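Acetyl-CoA acetyltransferase A (Ascaris suum, PDB 6BJA) probably catalyses acyl transfer between acetyl-CoA and a second acyl-CoA as a thiolase of lipid metabolism, and binds coenzyme A. Local coordinates at residues L36-R47 and N201-V209; L68-I76 and K84-N92. All blocks are in the same frame, centred on the assembly; numbering follows the deposited sequence.

Interaction 1. Residues L36-R47 and N201-V209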
loop_
_atom_site.group_PDB
_atom_site.type_symbol
_atom_site.label_atom_id
_atom_site.label_comp_id
_atom_site.label_asym_id
_atom_site.label_seq_id
_atom_site.Cartn_x
_atom_site.Cartn_y
_atom_site.Cartn_z
ATOM N N LEU A 36 8.312 19.771 -15.942
ATOM C CA LEU A 36 9.417 19.781 -16.889
ATOM C C LEU A 36 8.926 20.088 -18.298
ATOM O O LEU A 36 9.619 20.720 -19.093
ATOM C CB LEU A 36 10.155 18.435 -16.860
ATOM C CG LEU A 36 10.775 18.001 -15.532
ATOM C CD1 LEU A 36 11.354 16.603 -15.650
ATOM C CD2 LEU A 36 11.865 19.003 -15.119
ATOM N N GLY A 37 7.732 19.612 -18.618
ATOM C CA GLY A 37 7.128 19.852 -19.919
ATOM C C GLY A 37 6.846 21.331 -20.107
ATOM O O GLY A 37 7.026 21.874 -21.194
ATOM N N ILE A 38 6.419 21.998 -19.041
ATOM C CA ILE A 38 6.196 23.433 -19.113
ATOM C C ILE A 38 7.520 24.177 -19.357
ATOM O O ILE A 38 7.577 25.120 -20.163
ATOM C CB ILE A 38 5.519 23.947 -17.829
ATOM C CG1 ILE A 38 4.115 23.378 -17.704
ATOM C CG2 ILE A 38 5.475 25.501 -17.792
ATOM C CD1 ILE A 38 3.559 23.427 -16.290
ATOM N N VAL A 39 8.595 23.753 -18.694
ATOM C CA VAL A 39 9.885 24.413 -18.894
ATOM C C VAL A 39 10.244 24.400 -20.359
ATOM O O VAL A 39 10.569 25.450 -20.915
ATOM C CB VAL A 39 11.001 23.750 -18.073
ATOM C CG1 VAL A 39 12.395 24.281 -18.456
ATOM C CG2 VAL A 39 10.758 23.965 -16.607
ATOM N N VAL A 40 10.207 23.221 -20.999
ATOM C CA VAL A 40 10.694 23.163 -22.371
ATOM C C VAL A 40 9.688 23.734 -23.370
ATOM O O VAL A 40 10.080 24.272 -24.404
ATOM C CB VAL A 40 11.117 21.743 -22.792
ATOM C CG1 VAL A 40 12.359 21.337 -22.026
ATOM C CG2 VAL A 40 9.992 20.722 -22.592
ATOM N N THR A 41 8.394 23.665 -23.057
ATOM C CA THR A 41 7.410 24.239 -23.948
ATOM C C THR A 41 7.540 25.758 -23.966
ATOM O O THR A 41 7.571 26.360 -25.028
ATOM C CB THR A 41 5.984 23.819 -23.534
ATOM O OG1 THR A 41 5.884 22.391 -23.650
ATOM C CG2 THR A 41 4.921 24.446 -24.421
ATOM N N LYS A 42 7.616 26.361 -22.793
ATOM C CA LYS A 42 7.788 27.811 -22.722
ATOM C C LYS A 42 9.071 28.234 -23.426
ATOM O O LYS A 42 9.057 29.216 -24.173
ATOM C CB LYS A 42 7.787 28.285 -21.275
ATOM C CG LYS A 42 6.411 28.273 -20.621
ATOM C CD LYS A 42 6.531 28.781 -19.191
ATOM C CE LYS A 42 5.369 29.668 -18.820
ATOM N NZ LYS A 42 5.575 30.274 -17.467
ATOM N N GLU A 43 10.173 27.498 -23.240
ATOM C CA GLU A 43 11.420 27.991 -23.835
ATOM C C GLU A 43 11.415 27.740 -25.343
ATOM O O GLU A 43 11.923 28.538 -26.107
ATOM C CB GLU A 43 12.651 27.359 -23.177
ATOM C CG GLU A 43 13.958 27.970 -23.671
ATOM C CD GLU A 43 14.216 29.373 -23.142
ATOM O OE1 GLU A 43 13.623 29.742 -22.078
ATOM O OE2 GLU A 43 15.035 30.104 -23.793
ATOM N N ALA A 44 10.821 26.642 -25.790
ATOM C CA ALA A 44 10.724 26.397 -27.226
ATOM C C ALA A 44 9.896 27.481 -27.933
ATOM O O ALA A 44 10.220 27.884 -29.046
ATOM C CB ALA A 44 10.119 25.024 -27.496
ATOM N N ILE A 45 8.821 27.923 -27.296
ATOM C CA ILE A 45 7.988 29.002 -27.827
ATOM C C ILE A 45 8.824 30.289 -27.886
ATOM O O ILE A 45 8.856 30.938 -28.924
ATOM C CB ILE A 45 6.741 29.195 -26.984
ATOM C CG1 ILE A 45 5.822 27.988 -27.161
ATOM C CG2 ILE A 45 6.006 30.472 -27.374
ATOM C CD1 ILE A 45 4.654 27.961 -26.204
ATOM N N LYS A 46 9.529 30.607 -26.807
ATOM C CA LYS A 46 10.392 31.796 -26.791
ATOM C C LYS A 46 11.379 31.796 -27.949
ATOM O O LYS A 46 11.555 32.807 -28.640
ATOM C CB LYS A 46 11.141 31.886 -25.459
ATOM C CG LYS A 46 10.216 32.259 -24.276
ATOM C CD LYS A 46 10.931 32.151 -22.926
ATOM C CE LYS A 46 9.971 32.387 -21.749
ATOM N NZ LYS A 46 10.680 32.218 -20.443
ATOM N N ARG A 47 12.029 30.662 -28.182
ATOM C CA ARG A 47 13.082 30.641 -29.188
ATOM C C ARG A 47 12.518 30.481 -30.611
ATOM O O ARG A 47 13.230 30.729 -31.594
ATOM C CB ARG A 47 14.110 29.549 -28.857
ATOM C CG ARG A 47 14.766 29.750 -27.496
ATOM C CD ARG A 47 15.994 28.902 -27.307
ATOM N NE ARG A 47 16.543 29.052 -25.967
ATOM C CZ ARG A 47 17.729 28.573 -25.587
ATOM N NH1 ARG A 47 18.470 27.892 -26.434
ATOM N NH2 ARG A 47 18.164 28.762 -24.358
ATOM N N ASN A 201 25.501 23.922 -25.294
ATOM C CA ASN A 201 25.036 25.239 -24.860
ATOM C C ASN A 201 23.970 25.861 -25.730
ATOM O O ASN A 201 23.283 26.785 -25.269
ATOM C CB ASN A 201 26.212 26.199 -24.755
ATOM C CG ASN A 201 27.100 25.898 -23.567
ATOM O OD1 ASN A 201 26.811 25.009 -22.763
ATOM N ND2 ASN A 201 28.189 26.633 -23.450
ATOM N N LYS A 202 23.769 25.379 -26.956
ATOM C CA LYS A 202 22.674 25.910 -27.789
ATOM C C LYS A 202 21.327 25.318 -27.441
ATOM O O LYS A 202 20.299 25.920 -27.743
ATOM C CB LYS A 202 22.917 25.652 -29.276
ATOM C CG LYS A 202 24.184 26.343 -29.802
ATOM C CD LYS A 202 24.360 26.152 -31.303
ATOM C CE LYS A 202 24.678 24.711 -31.652
ATOM N NZ LYS A 202 24.923 24.547 -33.137
ATOM N N GLU A 203 21.331 24.124 -26.854
ATOM C CA GLU A 203 20.103 23.350 -26.693
ATOM C C GLU A 203 19.577 23.215 -25.278
ATOM O O GLU A 203 18.383 22.984 -25.097
ATOM C CB GLU A 203 20.317 21.939 -27.263
ATOM C CG GLU A 203 21.152 20.978 -26.413
ATOM C CD GLU A 203 21.607 19.783 -27.228
ATOM O OE1 GLU A 203 21.283 18.606 -26.867
ATOM O OE2 GLU A 203 22.314 20.023 -28.243
ATOM N N VAL A 204 20.452 23.287 -24.283
ATOM C CA VAL A 204 20.044 23.046 -22.900
ATOM C C VAL A 204 19.497 24.297 -22.260
ATOM O O VAL A 204 20.115 25.378 -22.349
ATOM C CB VAL A 204 21.221 22.490 -22.049
ATOM C CG1 VAL A 204 20.836 22.399 -20.583
ATOM C CG2 VAL A 204 21.587 21.100 -22.521
ATOM N N VAL A 205 18.358 24.157 -21.599
ATOM C CA VAL A 205 17.763 25.257 -20.857
ATOM C C VAL A 205 17.822 24.894 -19.373
ATOM O O VAL A 205 17.478 23.775 -18.974
ATOM C CB VAL A 205 16.342 25.531 -21.368
ATOM C CG1 VAL A 205 16.408 25.724 -22.867
ATOM C CG2 VAL A 205 15.441 24.404 -21.078
ATOM N N PRO A 206 18.311 25.817 -18.538
ATOM C CA PRO A 206 18.473 25.451 -17.134
ATOM C C PRO A 206 17.145 25.330 -16.422
ATOM O O PRO A 206 16.194 26.036 -16.782
ATOM C CB PRO A 206 19.290 26.615 -16.565
ATOM C CG PRO A 206 18.920 27.772 -17.431
ATOM C CD PRO A 206 18.802 27.184 -18.814
ATOM N N VAL A 207 17.096 24.455 -15.422
ATOM C CA VAL A 207 15.875 24.188 -14.667
ATOM C C VAL A 207 16.046 24.643 -13.235
ATOM O O VAL A 207 16.886 24.143 -12.489
ATOM C CB VAL A 207 15.492 22.684 -14.687
ATOM C CG1 VAL A 207 14.232 22.451 -13.857
ATOM C CG2 VAL A 207 15.320 22.217 -16.117
ATOM N N SER A 208 15.258 25.642 -12.875
ATOM C CA SER A 208 15.199 26.123 -11.510
ATOM C C SER A 208 14.515 25.088 -10.634
ATOM O O SER A 208 13.472 24.562 -11.020
ATOM C CB SER A 208 14.425 27.434 -11.453
ATOM O OG SER A 208 15.061 28.422 -12.252
ATOM N N VAL A 209 15.084 24.797 -9.469
ATOM C CA VAL A 209 14.453 23.855 -8.543
ATOM C C VAL A 209 14.029 24.560 -7.253
ATOM O O VAL A 209 14.872 25.081 -6.532
ATOM C CB VAL A 209 15.392 22.688 -8.216
ATOM C CG1 VAL A 209 14.719 21.717 -7.251
ATOM C CG2 VAL A 209 15.784 21.947 -9.497
HETATM O O HOH W 1 20.628 27.120 -24.510
#
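Water 1 is gripped by three groups from both segments. Water 1 accepts from Arg47 NH2 at 3.0 Å. It donates to two backbone carbonyls of 201-209, with water 1 lying 2.8 Å from Asn201 O and 2.8 Å from Val204 O. The water sits in the plane of the guanidinium, at its edge. Another part of that edge is held within the helix: Arg47 NE gives a nearly straight salt-bridge bond of 2.8 Å to Glu43 OE2, which uses its anti lone pair. Glu43 is one turn earlier, so this pair is an i to i+4 bridge. Val205 CG1 lies over one face of the guanidinium, offset toward the rim and 3.8 Å from Arg47 NH2. The same methyl presses on the aliphatic part of the acid, with Val205 CG1 only 3.4 Å from Glu43 CG. The other methyl, Val205 CG2, meets Val39 CG1 at 4.0 Å. A chi1 of 170° turns Val39 CG1 away from the backbone N, and there it also touches Val207 CG2. Leu36 closes this apolar row against Val207. Helix 33-48 in turn rests on strand 257-267 through Leu36, Val40 and Ala44. Val205 also bonds through its backbone to Arg18 of strand 11-23. Chemically, a small cluster of valines, with Val205 and Val207 buried, lies beside the Glu43-Arg47 salt bridge, which probably fixes the rotation of the guanidinium over Val205.

Interaction 2. Residues L68-I76 and K84-N92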
loop_
_atom_site.group_PDB
_atom_site.type_symbol
_atom_site.label_atom_id
_atom_site.label_comp_id
_atom_site.label_asym_id
_atom_site.label_seq_id
_atom_site.Cartn_x
_atom_site.Cartn_y
_atom_site.Cartn_z
ATOM N N LEU A 68 -0.329 11.471 -12.639
ATOM C CA LEU A 68 0.002 12.804 -13.136
ATOM C C LEU A 68 -1.211 13.663 -13.466
ATOM O O LEU A 68 -1.068 14.845 -13.766
ATOM C CB LEU A 68 0.869 12.700 -14.373
ATOM C CG LEU A 68 2.078 11.785 -14.188
ATOM C CD1 LEU A 68 2.990 11.930 -15.388
ATOM C CD2 LEU A 68 2.814 12.101 -12.890
ATOM N N GLY A 69 -2.392 13.067 -13.431
ATOM C CA GLY A 69 -3.608 13.810 -13.701
ATOM C C GLY A 69 -4.146 13.554 -15.088
ATOM O O GLY A 69 -3.641 12.708 -15.819
ATOM N N GLN A 70 -5.241 14.230 -15.435
ATOM C CA GLN A 70 -5.778 14.146 -16.785
ATOM C C GLN A 70 -4.806 14.701 -17.818
ATOM O O GLN A 70 -4.277 15.785 -17.630
ATOM C CB GLN A 70 -7.092 14.938 -16.894
ATOM C CG GLN A 70 -8.252 14.316 -16.167
ATOM C CD GLN A 70 -9.553 15.078 -16.371
ATOM O OE1 GLN A 70 -9.565 16.253 -16.751
ATOM N NE2 GLN A 70 -10.656 14.403 -16.123
ATOM N N ASN A 71 -4.625 13.956 -18.909
ATOM C CA ASN A 71 -3.981 14.425 -20.149
ATOM C C ASN A 71 -2.912 15.486 -19.940
ATOM O O ASN A 71 -3.177 16.679 -20.086
ATOM C CB ASN A 71 -5.080 14.937 -21.096
ATOM C CG ASN A 71 -4.561 15.369 -22.462
ATOM O OD1 ASN A 71 -3.411 15.118 -22.842
ATOM N ND2 ASN A 71 -5.430 16.026 -23.217
ATOM N N ILE A 72 -1.706 15.061 -19.591
ATOM C CA ILE A 72 -0.706 16.049 -19.172
ATOM C C ILE A 72 -0.411 17.062 -20.277
ATOM O O ILE A 72 -0.028 18.185 -19.965
ATOM C CB ILE A 72 0.620 15.408 -18.705
ATOM C CG1 ILE A 72 1.289 14.601 -19.812
ATOM C CG2 ILE A 72 0.397 14.584 -17.449
ATOM C CD1 ILE A 72 2.678 14.215 -19.451
ATOM N N ALA A 73 -0.600 16.699 -21.542
ATOM C CA ALA A 73 -0.422 17.653 -22.640
ATOM C C ALA A 73 -1.286 18.897 -22.430
ATOM O O ALA A 73 -0.820 20.004 -22.676
ATOM C CB ALA A 73 -0.737 17.027 -23.967
ATOM N N ARG A 74 -2.517 18.728 -21.942
ATOM C CA ARG A 74 -3.388 19.880 -21.712
ATOM C C ARG A 74 -2.915 20.722 -20.511
ATOM O O ARG A 74 -2.978 21.952 -20.534
ATOM C CB ARG A 74 -4.813 19.404 -21.506
ATOM C CG ARG A 74 -5.833 20.524 -21.335
ATOM C CD ARG A 74 -6.028 21.305 -22.608
ATOM N NE ARG A 74 -7.247 22.141 -22.526
ATOM C CZ ARG A 74 -7.598 23.035 -23.443
ATOM N NH1 ARG A 74 -6.882 23.201 -24.547
ATOM N NH2 ARG A 74 -8.703 23.754 -23.266
ATOM N N GLN A 75 -2.463 20.064 -19.453
ATOM C CA GLN A 75 -1.910 20.757 -18.306
ATOM C C GLN A 75 -0.719 21.598 -18.728
ATOM O O GLN A 75 -0.599 22.758 -18.351
ATOM C CB GLN A 75 -1.500 19.778 -17.217
ATOM C CG GLN A 75 -2.632 18.963 -16.619
ATOM C CD GLN A 75 -2.136 18.088 -15.500
ATOM O OE1 GLN A 75 -1.513 18.569 -14.546
ATOM N NE2 GLN A 75 -2.377 16.792 -15.615
ATOM N N ILE A 76 0.168 21.003 -19.510
ATOM C CA ILE A 76 1.370 21.687 -19.968
ATOM C C ILE A 76 1.015 22.874 -20.859
ATOM O O ILE A 76 1.528 23.994 -20.697
ATOM C CB ILE A 76 2.288 20.690 -20.725
ATOM C CG1 ILE A 76 2.890 19.686 -19.744
ATOM C CG2 ILE A 76 3.405 21.411 -21.493
ATOM C CD1 ILE A 76 3.464 18.441 -20.425
ATOM N N LYS A 84 -6.632 28.286 -24.815
ATOM C CA LYS A 84 -7.556 27.206 -24.480
ATOM C C LYS A 84 -8.131 26.548 -25.720
ATOM O O LYS A 84 -8.528 25.389 -25.655
ATOM C CB LYS A 84 -8.689 27.713 -23.609
ATOM C CG LYS A 84 -8.288 28.357 -22.319
ATOM C CD LYS A 84 -7.596 27.442 -21.349
ATOM C CE LYS A 84 -7.168 28.193 -20.060
ATOM N NZ LYS A 84 -6.325 29.412 -20.251
ATOM N N SER A 85 -8.173 27.264 -26.838
ATOM C CA SER A 85 -8.687 26.719 -28.085
ATOM C C SER A 85 -7.752 25.711 -28.758
ATOM O O SER A 85 -8.162 25.013 -29.672
ATOM C CB SER A 85 -8.999 27.844 -29.075
ATOM O OG SER A 85 -7.869 28.662 -29.303
ATOM N N SER A 86 -6.512 25.625 -28.300
ATOM C CA SER A 86 -5.548 24.740 -28.921
ATOM C C SER A 86 -5.738 23.318 -28.428
ATOM O O SER A 86 -6.123 23.093 -27.285
ATOM C CB SER A 86 -4.130 25.229 -28.644
ATOM O OG SER A 86 -3.969 26.508 -29.227
ATOM N N GLN A 87 -5.464 22.361 -29.307
ATOM C CA GLN A 87 -5.683 20.952 -29.035
ATOM C C GLN A 87 -4.475 20.264 -28.417
ATOM O O GLN A 87 -3.355 20.468 -28.864
ATOM C CB GLN A 87 -6.043 20.252 -30.322
ATOM C CG GLN A 87 -7.511 20.347 -30.709
ATOM C CD GLN A 87 -8.044 21.765 -30.772
ATOM O OE1 GLN A 87 -7.775 22.497 -31.742
ATOM N NE2 GLN A 87 -8.826 22.169 -29.747
ATOM N N CYS A 88 -4.734 19.423 -27.425
ATOM C CA CYS A 88 -3.693 18.787 -26.618
ATOM C C CYS A 88 -3.887 17.291 -26.484
ATOM O O CYS A 88 -4.966 16.849 -26.130
ATOM C CB CYS A 88 -3.689 19.400 -25.239
ATOM S SG CYS A 88 -3.550 21.213 -25.294
ATOM N N VAL A 89 -2.840 16.506 -26.759
ATOM C CA VAL A 89 -2.952 15.056 -26.658
ATOM C C VAL A 89 -1.651 14.472 -26.119
ATOM O O VAL A 89 -0.554 14.984 -26.417
ATOM C CB VAL A 89 -3.312 14.443 -28.019
ATOM C CG1 VAL A 89 -2.201 14.646 -29.055
ATOM C CG2 VAL A 89 -3.624 12.953 -27.880
ATOM N N THR A 90 -1.773 13.429 -25.307
ATOM C CA THR A 90 -0.627 12.737 -24.729
ATOM C C THR A 90 -0.535 11.384 -25.393
ATOM O O THR A 90 -1.539 10.704 -25.565
ATOM C CB THR A 90 -0.734 12.587 -23.201
ATOM O OG1 THR A 90 -0.993 13.879 -22.616
ATOM C CG2 THR A 90 0.563 12.091 -22.602
ATOM N N ILE A 91 0.656 11.014 -25.823
ATOM C CA ILE A 91 0.759 9.747 -26.519
ATOM C C ILE A 91 1.878 8.872 -25.973
ATOM O O ILE A 91 2.899 9.352 -25.449
ATOM C CB ILE A 91 0.905 9.944 -28.028
ATOM C CG1 ILE A 91 2.275 10.455 -28.384
ATOM C CG2 ILE A 91 -0.149 10.905 -28.597
ATOM C CD1 ILE A 91 2.892 9.477 -29.246
ATOM N N ASN A 92 1.652 7.561 -26.095
ATOM C CA ASN A 92 2.542 6.547 -25.541
ATOM C C ASN A 92 2.925 5.573 -26.639
ATOM O O ASN A 92 2.087 4.820 -27.123
ATOM C CB ASN A 92 1.872 5.799 -24.378
ATOM C CG ASN A 92 2.769 4.750 -23.740
ATOM O OD1 ASN A 92 3.851 4.465 -24.223
ATOM N ND2 ASN A 92 2.303 4.159 -22.645
#
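Asn71 has CG anti to its backbone N (chi1 -176°), and Thr90 has OG1 anti to its carbonyl carbon (chi1 -52°); these torsions turn the amide and the hydroxyl to face each other. The two residues lie in a beta-alpha-beta crossover, in which helix 72-79 links the parallel neighbours 57-61 and 87-92. Asn71 holds the N-cap position of the helix. Its amide spans two residues of the strand. Thr90 OG1 donates to Asn71 OD1 at 2.7 Å, in the plane of that carbonyl. Asn71 ND2 makes a straight bond of 3.1 Å to Cys88 O, arriving above the peptide carbonyl plane. Held at both ends, the amide has its flip fixed. Thr90 OG1 also accepts from Ala73 N at 3.0 Å, so the hydroxyl from the strand serves an N-H of the first helical turn. Beyond it, Ala73 CB packs on Cys88 CB, and Thr90 CG2 lies against Ile72 CG1. Arg74 bends at chi2 and runs alongside Cys88, with Arg74 CD 3.7 Å from Cys88 SG. The sulfur lies at the guanidinium edge, in its plane. Arg74 NE has a partner of its own, Gly386 O of the second subunit. Thr90, Ile91 and Asn92 pair with an antiparallel strand of that subunit, so the sheet continues across the interface. In the loop before strand 87-92, Arg74 clasps a single oxygen end-on: Arg74 NH1 is 3.0 Å and NH2 2.9 Å from Lys84 O, and NH2 meets it on a lone pair.

In the fold
The two interactions both belong to the N-terminal half of the thiolase chain, and their centres lie about 18 Å apart. They meet where helices 33-48 and 72-79 pack together. Ile76 CG2 sits 3.4 Å from Thr41 OG1 and 3.7 Å from Gly37 O. That hydroxyl and that carbonyl are already bonded to each other within 36-47. Helix 33-48 therefore has interaction 1 on one flank and the helix of interaction 2 on another. Interaction 1 does not touch another subunit, whereas interaction 2 lies at the subunit interface. Both are away from the active site and the coenzyme A pocket. Strand 87-92 nevertheless ends three residues before Cys95, the predicted acyl-thioester nucleophile, which is oxidised to S-hydroxycysteine here.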